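Local coordinates for protein glycoside hydrolase family 31 (Trueperella pyogenes, PDB 5I0G) that probably degrades cycloalternan, acting as a family 31 glycoside hydrolase that binds this cyclic glucose tetrasaccharide at the mouth of a TIM barrel, at residues A[464-469]-A[511-516]; A[326-331]-A[383-388]; A[174-179]-A[215-220]; A[226-231]-A[246-251]. The protein carries 1 engineered substitution. All coordinates share one frame; numbering follows the deposited sequence.

Interaction 1: residues A[464-469]-A[511-516]. With GLC (alpha-D-glucopyranose), chain B; GLC (alpha-D-glucopyranose), chain C.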
# COMPACT_ATOMS: atom_id res chain seq x y z
N PHE A 464 1.14 16.56 -4.35
CA PHE A 464 2.18 15.60 -4.71
C PHE A 464 1.58 14.20 -4.71
O PHE A 464 0.80 13.87 -3.82
CB PHE A 464 3.30 15.62 -3.68
CG PHE A 464 4.15 16.87 -3.70
CD1 PHE A 464 5.16 17.02 -4.63
CD2 PHE A 464 3.97 17.87 -2.75
CE1 PHE A 464 5.97 18.16 -4.63
CE2 PHE A 464 4.75 19.02 -2.76
CZ PHE A 464 5.77 19.15 -3.70
N LYS A 465 1.97 13.38 -5.69
CA LYS A 465 1.63 11.97 -5.70
C LYS A 465 2.81 11.32 -5.03
O LYS A 465 3.87 11.13 -5.65
CB LYS A 465 1.37 11.40 -7.11
CG LYS A 465 1.06 9.91 -7.13
CD LYS A 465 0.48 9.42 -8.45
CE LYS A 465 0.34 7.91 -8.47
NZ LYS A 465 0.00 7.33 -9.80
N THR A 466 2.63 11.05 -3.75
CA THR A 466 3.67 10.56 -2.87
C THR A 466 3.68 9.05 -2.98
O THR A 466 3.10 8.36 -2.15
CB THR A 466 3.42 11.01 -1.41
OG1 THR A 466 2.01 11.02 -1.14
CG2 THR A 466 3.99 12.40 -1.21
N ASP A 467 4.34 8.56 -4.01
CA ASP A 467 4.33 7.14 -4.40
C ASP A 467 5.33 6.37 -3.55
O ASP A 467 6.18 6.97 -2.90
CB ASP A 467 4.71 7.01 -5.89
CG ASP A 467 4.09 5.79 -6.55
OD1 ASP A 467 3.84 4.75 -5.87
OD2 ASP A 467 3.84 5.88 -7.77
N GLY A 468 5.25 5.04 -3.60
CA GLY A 468 6.19 4.19 -2.86
C GLY A 468 5.99 4.23 -1.35
O GLY A 468 4.85 4.25 -0.89
N GLY A 469 7.09 4.32 -0.59
CA GLY A 469 7.10 4.19 0.86
C GLY A 469 7.29 2.83 1.54
O GLY A 469 7.45 2.79 2.77
N PRO A 511 -3.11 20.12 2.37
CA PRO A 511 -2.22 18.95 2.33
C PRO A 511 -2.70 17.82 1.41
O PRO A 511 -3.01 16.71 1.86
CB PRO A 511 -2.17 18.51 3.80
CG PRO A 511 -3.51 18.89 4.33
CD PRO A 511 -3.86 20.19 3.64
N VAL A 512 -2.72 18.11 0.11
CA VAL A 512 -3.14 17.15 -0.88
C VAL A 512 -1.93 16.32 -1.28
O VAL A 512 -1.15 16.70 -2.16
CB VAL A 512 -3.79 17.81 -2.11
CG1 VAL A 512 -4.19 16.75 -3.13
CG2 VAL A 512 -4.99 18.63 -1.70
N THR A 513 -1.77 15.21 -0.58
CA THR A 513 -0.84 14.16 -0.96
C THR A 513 -1.70 13.00 -1.44
O THR A 513 -2.80 12.80 -0.92
CB THR A 513 0.04 13.71 0.22
OG1 THR A 513 -0.78 13.32 1.34
CG2 THR A 513 0.98 14.82 0.65
N PHE A 514 -1.17 12.24 -2.40
CA PHE A 514 -1.86 11.12 -3.03
C PHE A 514 -0.92 9.91 -2.95
O PHE A 514 0.11 9.88 -3.64
CB PHE A 514 -2.18 11.53 -4.47
CG PHE A 514 -3.09 10.60 -5.23
CD1 PHE A 514 -4.35 10.30 -4.77
CD2 PHE A 514 -2.72 10.10 -6.47
CE1 PHE A 514 -5.21 9.49 -5.51
CE2 PHE A 514 -3.56 9.28 -7.21
CZ PHE A 514 -4.81 8.99 -6.74
N SER A 515 -1.25 8.93 -2.09
CA SER A 515 -0.32 7.85 -1.72
C SER A 515 -0.95 6.50 -1.93
O SER A 515 -2.16 6.38 -1.97
CB SER A 515 0.08 7.95 -0.22
OG SER A 515 0.50 9.24 0.18
N ARG A 516 -0.13 5.46 -2.04
CA ARG A 516 -0.64 4.09 -2.12
C ARG A 516 -0.42 3.31 -0.82
O ARG A 516 -1.22 2.41 -0.51
CB ARG A 516 -0.02 3.34 -3.29
CG ARG A 516 1.47 3.09 -3.16
CD ARG A 516 2.07 2.46 -4.39
NE ARG A 516 3.38 1.89 -4.09
CZ ARG A 516 4.28 1.52 -4.99
NH1 ARG A 516 4.08 1.69 -6.29
NH2 ARG A 516 5.41 0.98 -4.58
C1 GLC B . 4.54 2.84 -9.68
C2 GLC B . 3.08 3.22 -9.45
C3 GLC B . 2.47 3.78 -10.73
C4 GLC B . 3.32 4.87 -11.36
C5 GLC B . 4.76 4.40 -11.49
C6 GLC B . 5.67 5.52 -11.96
O2 GLC B . 2.30 2.09 -9.02
O3 GLC B . 1.16 4.31 -10.49
O4 GLC B . 2.81 5.16 -12.66
O5 GLC B . 5.26 3.93 -10.23
O6 GLC B . 6.87 4.90 -12.41
C1 GLC C . 7.38 -0.27 -12.22
C2 GLC C . 6.04 0.44 -12.01
C3 GLC C . 5.94 1.07 -10.62
C4 GLC C . 6.21 -0.02 -9.57
C5 GLC C . 7.59 -0.62 -9.86
C6 GLC C . 8.10 -1.61 -8.80
O2 GLC C . 5.85 1.44 -13.02
O3 GLC C . 4.63 1.65 -10.50
O4 GLC C . 6.18 0.50 -8.24
O5 GLC C . 7.56 -1.22 -11.16
O6 GLC C . 7.19 -2.70 -8.59
O HOH W 1 2.51 5.84 -1.41
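Gly468 N and Asp467 OD1 lie over one face of the Arg516 guanidinium, with Gly468 N 3.7 Å from Arg516 NE, while two sugar oxygens, O2 of the chain B glucose and O4 of the chain C glucose, meet its edge in plane. The site is the mouth of the family 31 TIM barrel, where strands 463-466 and 513-515 run side by side and parallel. Asp467 turns its carboxylate 87° to the guanidinium. Because OD1 lies well out of the guanidinium plane, its 3.1 Å approach to Arg516 NH1 is a salt bridge of charges only, with no N-H directed at the oxygen. OD1 instead receives Gly468 N at 2.7 Å on its anti lone pair, and Glu470 forms a salt bridge with Arg516 NE. Arg516 NH1 spends its straight bond on O4 of the chain C glucose (3.1 Å, 171°) and adds a weak one to O2 of the chain B glucose. Lys465 and Phe514 point the same way, Lys465 CD lying 3.8 Å from Phe514 CD2 at the ring edge, and Trp529 meets both. The extended lysine, CG anti to the backbone N at chi1 178°, carries NZ into the pocket, where it forms a salt bridge with Glu330 and a weak hydrogen bond to O3 of the chain B glucose. Nearer the start of the strands, Phe514 N donates to Phe464 O at 2.9 Å. At the strand ends a water bridges the two segments, donating to Thr466 O and Gly468 O and accepting from Arg516 N. On the face away from Lys465, Thr466 OG1 and Ser515 OG share a hydrogen bond of 2.7 Å.

Interaction 2: residues A[326-331]-A[383-388]. With GLC (alpha-D-glucopyranose), chain B; GLC (alpha-D-glucopyranose), chain D.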
# COMPACT_ATOMS: atom_id res chain seq x y z
N VAL A 326 -7.99 18.02 -11.99
CA VAL A 326 -6.64 17.73 -11.57
C VAL A 326 -5.87 17.02 -12.70
O VAL A 326 -6.41 16.10 -13.35
CB VAL A 326 -6.64 16.85 -10.28
CG1 VAL A 326 -5.23 16.51 -9.82
CG2 VAL A 326 -7.40 17.55 -9.16
N VAL A 327 -4.62 17.44 -12.92
CA VAL A 327 -3.71 16.68 -13.78
C VAL A 327 -2.54 16.20 -12.92
O VAL A 327 -1.93 17.00 -12.20
CB VAL A 327 -3.27 17.44 -15.06
CG1 VAL A 327 -2.59 18.76 -14.77
CG2 VAL A 327 -2.36 16.56 -15.93
N VAL A 328 -2.27 14.90 -12.97
CA VAL A 328 -1.10 14.34 -12.31
C VAL A 328 -0.04 14.25 -13.40
O VAL A 328 -0.32 13.74 -14.48
CB VAL A 328 -1.35 12.96 -11.68
CG1 VAL A 328 -0.10 12.41 -10.99
CG2 VAL A 328 -2.52 13.01 -10.68
N ILE A 329 1.14 14.78 -13.11
CA ILE A 329 2.31 14.61 -13.99
C ILE A 329 3.36 13.77 -13.25
O ILE A 329 3.91 14.20 -12.23
CB ILE A 329 2.93 15.96 -14.39
CG1 ILE A 329 1.85 16.94 -14.88
CG2 ILE A 329 4.00 15.75 -15.47
CD1 ILE A 329 2.37 18.30 -15.29
N GLU A 330 3.64 12.58 -13.80
CA GLU A 330 4.63 11.65 -13.24
C GLU A 330 6.01 11.79 -13.83
O GLU A 330 7.00 11.92 -13.09
CB GLU A 330 4.16 10.22 -13.41
CG GLU A 330 2.90 9.91 -12.62
CD GLU A 330 2.68 8.43 -12.46
OE1 GLU A 330 3.15 7.65 -13.34
OE2 GLU A 330 2.06 8.04 -11.46
N ALA A 331 6.07 11.80 -15.17
CA ALA A 331 7.34 11.93 -15.88
C ALA A 331 7.66 13.40 -16.18
O ALA A 331 7.67 13.83 -17.34
CB ALA A 331 7.34 11.10 -17.16
N ARG A 383 -5.92 21.88 -11.30
CA ARG A 383 -4.79 21.83 -10.35
C ARG A 383 -3.77 20.81 -10.79
O ARG A 383 -4.09 19.89 -11.53
CB ARG A 383 -5.26 21.51 -8.94
CG ARG A 383 -5.72 22.71 -8.17
CD ARG A 383 -7.06 23.22 -8.64
NE ARG A 383 -7.53 24.32 -7.82
CZ ARG A 383 -8.73 24.89 -7.91
NH1 ARG A 383 -9.62 24.46 -8.82
NH2 ARG A 383 -9.05 25.89 -7.09
N VAL A 384 -2.53 20.99 -10.36
CA VAL A 384 -1.40 20.22 -10.88
C VAL A 384 -0.69 19.49 -9.73
O VAL A 384 -0.32 20.11 -8.73
CB VAL A 384 -0.40 21.14 -11.63
CG1 VAL A 384 0.78 20.35 -12.18
CG2 VAL A 384 -1.09 21.88 -12.76
N ILE A 385 -0.46 18.19 -9.92
CA ILE A 385 0.16 17.30 -8.92
C ILE A 385 1.41 16.65 -9.53
O ILE A 385 1.37 16.12 -10.63
CB ILE A 385 -0.83 16.16 -8.51
CG1 ILE A 385 -2.17 16.71 -8.01
CG2 ILE A 385 -0.19 15.21 -7.49
CD1 ILE A 385 -2.15 17.33 -6.64
N LEU A 386 2.52 16.67 -8.78
CA LEU A 386 3.75 16.06 -9.25
C LEU A 386 4.10 14.83 -8.44
O LEU A 386 3.93 14.77 -7.22
CB LEU A 386 4.90 17.07 -9.20
CG LEU A 386 4.76 18.38 -10.00
CD1 LEU A 386 6.02 19.22 -9.83
CD2 LEU A 386 4.50 18.12 -11.47
N TRP A 387 4.64 13.84 -9.15
CA TRP A 387 5.03 12.57 -8.58
C TRP A 387 6.32 12.66 -7.79
O TRP A 387 7.20 13.48 -8.08
CB TRP A 387 5.19 11.59 -9.73
CG TRP A 387 5.36 10.15 -9.41
CD1 TRP A 387 4.39 9.23 -9.31
CD2 TRP A 387 6.60 9.46 -9.25
NE1 TRP A 387 4.93 7.99 -9.06
CE2 TRP A 387 6.29 8.11 -9.02
CE3 TRP A 387 7.94 9.85 -9.25
CZ2 TRP A 387 7.27 7.14 -8.80
CZ3 TRP A 387 8.92 8.89 -9.03
CH2 TRP A 387 8.57 7.54 -8.80
N GLN A 388 6.41 11.81 -6.78
CA GLN A 388 7.56 11.76 -5.86
C GLN A 388 7.76 10.33 -5.37
O GLN A 388 6.82 9.50 -5.39
CB GLN A 388 7.34 12.64 -4.62
CG GLN A 388 7.37 14.13 -4.86
CD GLN A 388 8.76 14.68 -5.10
OE1 GLN A 388 9.48 14.99 -4.15
NE2 GLN A 388 9.14 14.81 -6.35
C1 GLC B . 4.54 2.84 -9.68
C2 GLC B . 3.08 3.22 -9.45
C3 GLC B . 2.47 3.78 -10.73
C4 GLC B . 3.32 4.87 -11.36
C5 GLC B . 4.76 4.40 -11.49
C6 GLC B . 5.67 5.52 -11.96
O2 GLC B . 2.30 2.09 -9.02
O3 GLC B . 1.16 4.31 -10.49
O4 GLC B . 2.81 5.16 -12.66
O5 GLC B . 5.26 3.93 -10.23
O6 GLC B . 6.87 4.90 -12.41
C1 GLC D . 7.26 5.35 -13.73
C2 GLC D . 8.48 4.55 -14.13
C3 GLC D . 9.67 4.93 -13.26
C4 GLC D . 9.91 6.43 -13.31
C5 GLC D . 8.62 7.18 -12.97
C6 GLC D . 8.73 8.69 -13.16
O2 GLC D . 8.19 3.17 -13.97
O3 GLC D . 10.81 4.22 -13.74
O4 GLC D . 10.97 6.74 -12.39
O5 GLC D . 7.55 6.74 -13.80
O6 GLC D . 8.74 9.00 -14.56
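Glu330 and Trp387 meet beneath the bound sugar, the glutamate carboxylate inclined at 63° to the indole and its OE2 3.4 Å from Trp387 CD1. Glu330 OE1 receives the O4 hydroxyl of the chain B glucose at 2.6 Å. Trp387 lends a ring face to the chain D glucose, whose C6 sits above it toward the rim; C6 of the chain B glucose is 3.9 Å from Trp387 NE1. With CG anti to the backbone N (chi1 -170°), the indole swings over to Glu330. Neighbouring residues that also line the sugar site hold both groups: Asp467 OD2 accepts the indole N-H, and Asn302 donates to Glu330 OE1. Behind them run strands 326-329 and 383-388, parallel neighbours in the eight-stranded TIM barrel, joined by alternating backbone bonds that begin with Val327 N to Arg383 O (2.9 Å) and finish with Trp387 N to Ile329 O (3.2 Å), which holds the Trp387 backbone against the end of strand 326-329. On one face of the sheet Val326 CG1 touches Ile385 CG1 at 3.6 Å, beside Val328. On the other, Ile329 CB meets Leu386 CD2 at 4.0 Å, and Val327, Ile329 and Val384 pack against helix 370-379.

Interaction 3: residues A[174-179]-A[215-220]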
# COMPACT_ATOMS: atom_id res chain seq x y z
N HIS A 174 -19.32 -11.11 11.87
CA HIS A 174 -18.51 -10.84 10.68
C HIS A 174 -17.36 -9.91 11.04
O HIS A 174 -17.49 -9.07 11.92
CB HIS A 174 -19.39 -10.21 9.59
CG HIS A 174 -20.60 -11.03 9.26
ND1 HIS A 174 -20.60 -11.97 8.25
CD2 HIS A 174 -21.83 -11.08 9.82
CE1 HIS A 174 -21.79 -12.54 8.19
NE2 HIS A 174 -22.55 -12.02 9.12
N VAL A 175 -16.22 -10.08 10.37
CA VAL A 175 -14.99 -9.36 10.72
C VAL A 175 -14.56 -8.51 9.54
O VAL A 175 -14.21 -9.04 8.47
CB VAL A 175 -13.86 -10.32 11.18
CG1 VAL A 175 -12.62 -9.54 11.58
CG2 VAL A 175 -14.33 -11.18 12.35
N VAL A 176 -14.60 -7.18 9.71
CA VAL A 176 -14.20 -6.24 8.66
C VAL A 176 -13.08 -5.36 9.18
O VAL A 176 -13.24 -4.70 10.20
CB VAL A 176 -15.36 -5.33 8.20
CG1 VAL A 176 -14.86 -4.32 7.15
CG2 VAL A 176 -16.51 -6.16 7.64
N GLY A 177 -11.97 -5.37 8.47
CA GLY A 177 -10.93 -4.39 8.66
C GLY A 177 -9.57 -4.88 8.21
O GLY A 177 -9.43 -5.50 7.14
N PHE A 178 -8.59 -4.59 9.06
CA PHE A 178 -7.17 -4.82 8.82
C PHE A 178 -6.60 -3.93 7.71
O PHE A 178 -5.58 -4.26 7.10
CB PHE A 178 -6.87 -6.31 8.60
CG PHE A 178 -7.40 -7.21 9.68
CD1 PHE A 178 -6.86 -7.16 10.96
CD2 PHE A 178 -8.43 -8.09 9.42
CE1 PHE A 178 -7.35 -7.99 11.96
CE2 PHE A 178 -8.93 -8.92 10.41
CZ PHE A 178 -8.40 -8.87 11.68
N GLY A 179 -7.23 -2.77 7.50
CA GLY A 179 -6.84 -1.83 6.47
C GLY A 179 -7.43 -2.20 5.13
O GLY A 179 -8.44 -2.93 5.05
N PHE A 215 -6.06 -3.65 13.14
CA PHE A 215 -7.36 -3.21 13.67
C PHE A 215 -8.48 -3.91 12.91
O PHE A 215 -8.36 -4.10 11.70
CB PHE A 215 -7.55 -1.69 13.51
CG PHE A 215 -9.01 -1.25 13.53
CD1 PHE A 215 -9.68 -1.07 14.74
CD2 PHE A 215 -9.71 -1.04 12.34
CE1 PHE A 215 -11.01 -0.69 14.76
CE2 PHE A 215 -11.04 -0.66 12.36
CZ PHE A 215 -11.69 -0.48 13.57
N ALA A 216 -9.55 -4.27 13.62
CA ALA A 216 -10.78 -4.71 12.96
C ALA A 216 -12.03 -4.52 13.81
O ALA A 216 -11.96 -4.43 15.04
CB ALA A 216 -10.67 -6.16 12.53
N GLN A 217 -13.16 -4.45 13.11
CA GLN A 217 -14.49 -4.41 13.71
C GLN A 217 -15.10 -5.76 13.56
O GLN A 217 -14.96 -6.39 12.52
CB GLN A 217 -15.41 -3.45 12.96
CG GLN A 217 -14.95 -2.04 12.96
CD GLN A 217 -15.12 -1.37 11.62
OE1 GLN A 217 -15.92 -0.45 11.51
NE2 GLN A 217 -14.34 -1.79 10.60
N VAL A 218 -15.85 -6.16 14.58
CA VAL A 218 -16.56 -7.43 14.60
C VAL A 218 -18.03 -7.08 14.79
O VAL A 218 -18.42 -6.49 15.80
CB VAL A 218 -16.03 -8.33 15.73
CG1 VAL A 218 -16.75 -9.67 15.74
CG2 VAL A 218 -14.52 -8.52 15.58
N VAL A 219 -18.85 -7.44 13.80
CA VAL A 219 -20.24 -7.00 13.76
C VAL A 219 -21.18 -8.21 13.75
O VAL A 219 -21.04 -9.11 12.92
CB VAL A 219 -20.46 -6.11 12.51
CG1 VAL A 219 -21.86 -5.53 12.50
CG2 VAL A 219 -19.42 -4.99 12.48
N ASN A 220 -22.14 -8.24 14.68
CA ASN A 220 -23.12 -9.34 14.70
C ASN A 220 -24.32 -9.01 13.82
O ASN A 220 -24.39 -7.93 13.21
CB ASN A 220 -23.48 -9.79 16.14
CG ASN A 220 -24.37 -8.82 16.90
OD1 ASN A 220 -24.98 -7.90 16.36
ND2 ASN A 220 -24.45 -9.05 18.20
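Ala216 CB sits over one face of the Phe178 ring, 3.8 Å from the centroid and 18° off the normal, a CH-pi contact displaced toward the rim. The same methyl touches Val175 CG1 at 4.0 Å, and Val175 and Val218 lie alongside each other on the same face. Phe228 of the adjoining strand and Val240 of the opposing sheet extend this apolar patch, which faces the inside of the beta-sandwich preceding the barrel. Strands 174-177 and 215-219 are antiparallel neighbours at one margin of their sheet. Gly177, with only hydrogens on CA, allows the two backbones to close to 4.3 Å between its CA and that of Ala216; after it the chain turns a corner, with Phe178 N still donating to Phe215 O at 2.7 Å. Hydrogen-bonded pairs His174-Val219 and Val176-Gln217 hold the straight part. Toward the other face Val176 O is gripped twice, by Gln217 N at 2.9 Å and by Gln217 NE2 at 3.1 Å, the two arriving from opposite faces of the carbonyl plane. A bend at chi2 (138°) brings the amide back over its partner strand, and Gln217 OE1 bonds to Tyr656. At the polar edge, His174 stacks on Trp665 while Asp186 and Glu221 bind its two ring nitrogens. With a carboxylate at each nitrogen, the imidazole is probably biased toward its protonated, cationic form.

Interaction 4: residues A[226-231]-A[246-251]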
# COMPACT_ATOMS: atom_id res chain seq x y z
N TRP A 226 -18.18 -4.71 18.14
CA TRP A 226 -17.03 -4.39 18.96
C TRP A 226 -15.81 -4.37 18.04
O TRP A 226 -15.93 -4.67 16.85
CB TRP A 226 -16.88 -5.37 20.15
CG TRP A 226 -16.78 -6.78 19.74
CD1 TRP A 226 -17.82 -7.62 19.40
CD2 TRP A 226 -15.59 -7.56 19.63
NE1 TRP A 226 -17.33 -8.86 19.06
CE2 TRP A 226 -15.97 -8.86 19.20
CE3 TRP A 226 -14.23 -7.29 19.84
CZ2 TRP A 226 -15.04 -9.88 18.98
CZ3 TRP A 226 -13.29 -8.32 19.62
CH2 TRP A 226 -13.71 -9.60 19.20
N GLY A 227 -14.67 -3.96 18.56
CA GLY A 227 -13.48 -3.80 17.74
C GLY A 227 -12.25 -3.90 18.60
O GLY A 227 -12.33 -3.71 19.83
N PHE A 228 -11.14 -4.22 17.96
CA PHE A 228 -9.84 -4.29 18.63
C PHE A 228 -8.75 -3.65 17.78
O PHE A 228 -8.77 -3.73 16.55
CB PHE A 228 -9.49 -5.75 18.98
CG PHE A 228 -9.36 -6.64 17.79
CD1 PHE A 228 -10.48 -7.25 17.24
CD2 PHE A 228 -8.13 -6.88 17.22
CE1 PHE A 228 -10.36 -8.09 16.15
CE2 PHE A 228 -8.00 -7.70 16.12
CZ PHE A 228 -9.11 -8.30 15.58
N HIS A 229 -7.81 -3.00 18.46
CA HIS A 229 -6.64 -2.40 17.84
C HIS A 229 -5.43 -2.82 18.67
O HIS A 229 -5.32 -2.44 19.85
CB HIS A 229 -6.79 -0.87 17.84
CG HIS A 229 -5.53 -0.12 17.51
ND1 HIS A 229 -5.15 1.02 18.19
CD2 HIS A 229 -4.57 -0.34 16.58
CE1 HIS A 229 -4.01 1.47 17.68
NE2 HIS A 229 -3.64 0.67 16.70
N VAL A 230 -4.54 -3.61 18.05
CA VAL A 230 -3.25 -3.91 18.66
C VAL A 230 -2.36 -2.67 18.50
O VAL A 230 -2.02 -2.28 17.39
CB VAL A 230 -2.55 -5.13 18.02
CG1 VAL A 230 -1.29 -5.46 18.81
CG2 VAL A 230 -3.48 -6.34 17.94
N GLU A 231 -1.96 -2.09 19.63
CA GLU A 231 -1.23 -0.85 19.65
C GLU A 231 0.25 -1.08 19.40
O GLU A 231 1.06 -1.07 20.30
CB GLU A 231 -1.47 -0.12 20.98
CG GLU A 231 -1.00 1.33 20.98
CD GLU A 231 -1.75 2.18 21.99
OE1 GLU A 231 -1.66 1.88 23.21
OE2 GLU A 231 -2.45 3.13 21.56
N ASP A 246 -14.53 -20.55 16.52
CA ASP A 246 -15.01 -19.48 17.38
C ASP A 246 -13.85 -18.71 18.05
O ASP A 246 -14.03 -18.12 19.12
CB ASP A 246 -16.01 -20.05 18.40
CG ASP A 246 -15.43 -21.18 19.22
OD1 ASP A 246 -14.19 -21.40 19.13
OD2 ASP A 246 -16.21 -21.87 19.93
N ARG A 247 -12.68 -18.71 17.41
CA ARG A 247 -11.52 -17.96 17.92
C ARG A 247 -10.81 -17.12 16.84
O ARG A 247 -10.52 -17.60 15.75
CB ARG A 247 -10.53 -18.92 18.58
CG ARG A 247 -11.06 -19.59 19.85
CD ARG A 247 -11.17 -18.64 21.04
NE ARG A 247 -11.61 -19.35 22.25
CZ ARG A 247 -12.88 -19.63 22.56
NH1 ARG A 247 -13.88 -19.26 21.76
NH2 ARG A 247 -13.15 -20.28 23.68
N ILE A 248 -10.55 -15.86 17.18
CA ILE A 248 -9.63 -15.02 16.42
C ILE A 248 -8.30 -15.19 17.14
O ILE A 248 -8.18 -14.77 18.28
CB ILE A 248 -10.08 -13.53 16.44
CG1 ILE A 248 -11.45 -13.39 15.76
CG2 ILE A 248 -9.06 -12.64 15.74
CD1 ILE A 248 -12.12 -12.04 15.94
N LEU A 249 -7.33 -15.86 16.50
CA LEU A 249 -5.96 -15.97 17.04
C LEU A 249 -5.10 -14.81 16.51
O LEU A 249 -4.98 -14.61 15.30
CB LEU A 249 -5.31 -17.29 16.64
CG LEU A 249 -6.09 -18.61 16.76
CD1 LEU A 249 -5.23 -19.81 16.37
CD2 LEU A 249 -6.64 -18.79 18.17
N ILE A 250 -4.50 -14.07 17.43
CA ILE A 250 -3.69 -12.90 17.11
C ILE A 250 -2.26 -13.20 17.52
O ILE A 250 -2.02 -13.68 18.63
CB ILE A 250 -4.17 -11.62 17.83
CG1 ILE A 250 -5.60 -11.30 17.43
CG2 ILE A 250 -3.23 -10.44 17.53
CD1 ILE A 250 -6.21 -10.12 18.17
N GLU A 251 -1.31 -12.90 16.64
CA GLU A 251 0.10 -13.10 16.93
C GLU A 251 0.80 -11.77 16.70
O GLU A 251 0.50 -11.05 15.74
CB GLU A 251 0.64 -14.23 16.07
CG GLU A 251 2.05 -14.66 16.39
CD GLU A 251 2.38 -16.08 15.91
OE1 GLU A 251 3.58 -16.41 15.79
OE2 GLU A 251 1.44 -16.88 15.67
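Phe228 and Ile250 reach toward each other from opposite sheets, and contacts of aromatic ring with aliphatic branch make up most of this interaction. Ile250 CD1 is 3.6 Å from Phe228 CE2 and 3.9 Å from CD2, while Ile248 CD1 lies 4.3 Å from Phe228 CE1. Both methyls meet the outer end of the ring obliquely, Ile250 at the CE2 corner and Ile248, more loosely, at the CE1 corner. Phe228 CG stands between its backbone N and carbonyl carbon (chi1 62°), and the straight CG1-CD1 arm of Ile250 (chi2 175°) extends to meet it. Trp226 adds a looser touch, its CH2 lying 4.4 Å from Ile248 CD1. Purely aliphatic packing is confined to Val230 and Ile250, which slide past one another with their CG2 methyls 4.1 Å apart. The strands belong to the two packed sheets of a beta-sandwich: strands 226-230 and 247-251 run nearly parallel, 15° apart, but their axes are 10.4 Å from each other, twice the spacing of neighbours within a sheet. Leu167 and Tyr238 also pack against both Phe228 and Ile250 and add to the core around the ring. Polar interactions stay at the margins, where Trp226 NE1 donates to Glu173. With no hydrogen bond crossing between the segments, the direct association here rests on side-chain shape and exclusion of water, without directional bonds to fix the register.

Interactions 1 and 2 belong to one barrel sheet, strand 383-388 neighbouring strand 463-466, with centres 10 Å apart. Both touch the chain B glucose, and their polar side chains interlock beneath it: Lys465 NZ to Glu330 OE2 and Asp467 OD2 to Trp387 NE1, each 2.7 Å. Interactions 3 and 4 form a second cluster, 9 Å between centres, in which strand 225-230 continues the sheet from strand 212-219 through Val218 N to Trp226 O (2.7 Å). The rings of Phe178 and Phe228 join their apolar cores. This sandwich lies apart from the sugar site: the nearest atoms of interactions 1 and 3 are about 10 Å apart, those of interactions 2 and 4 about 26 Å.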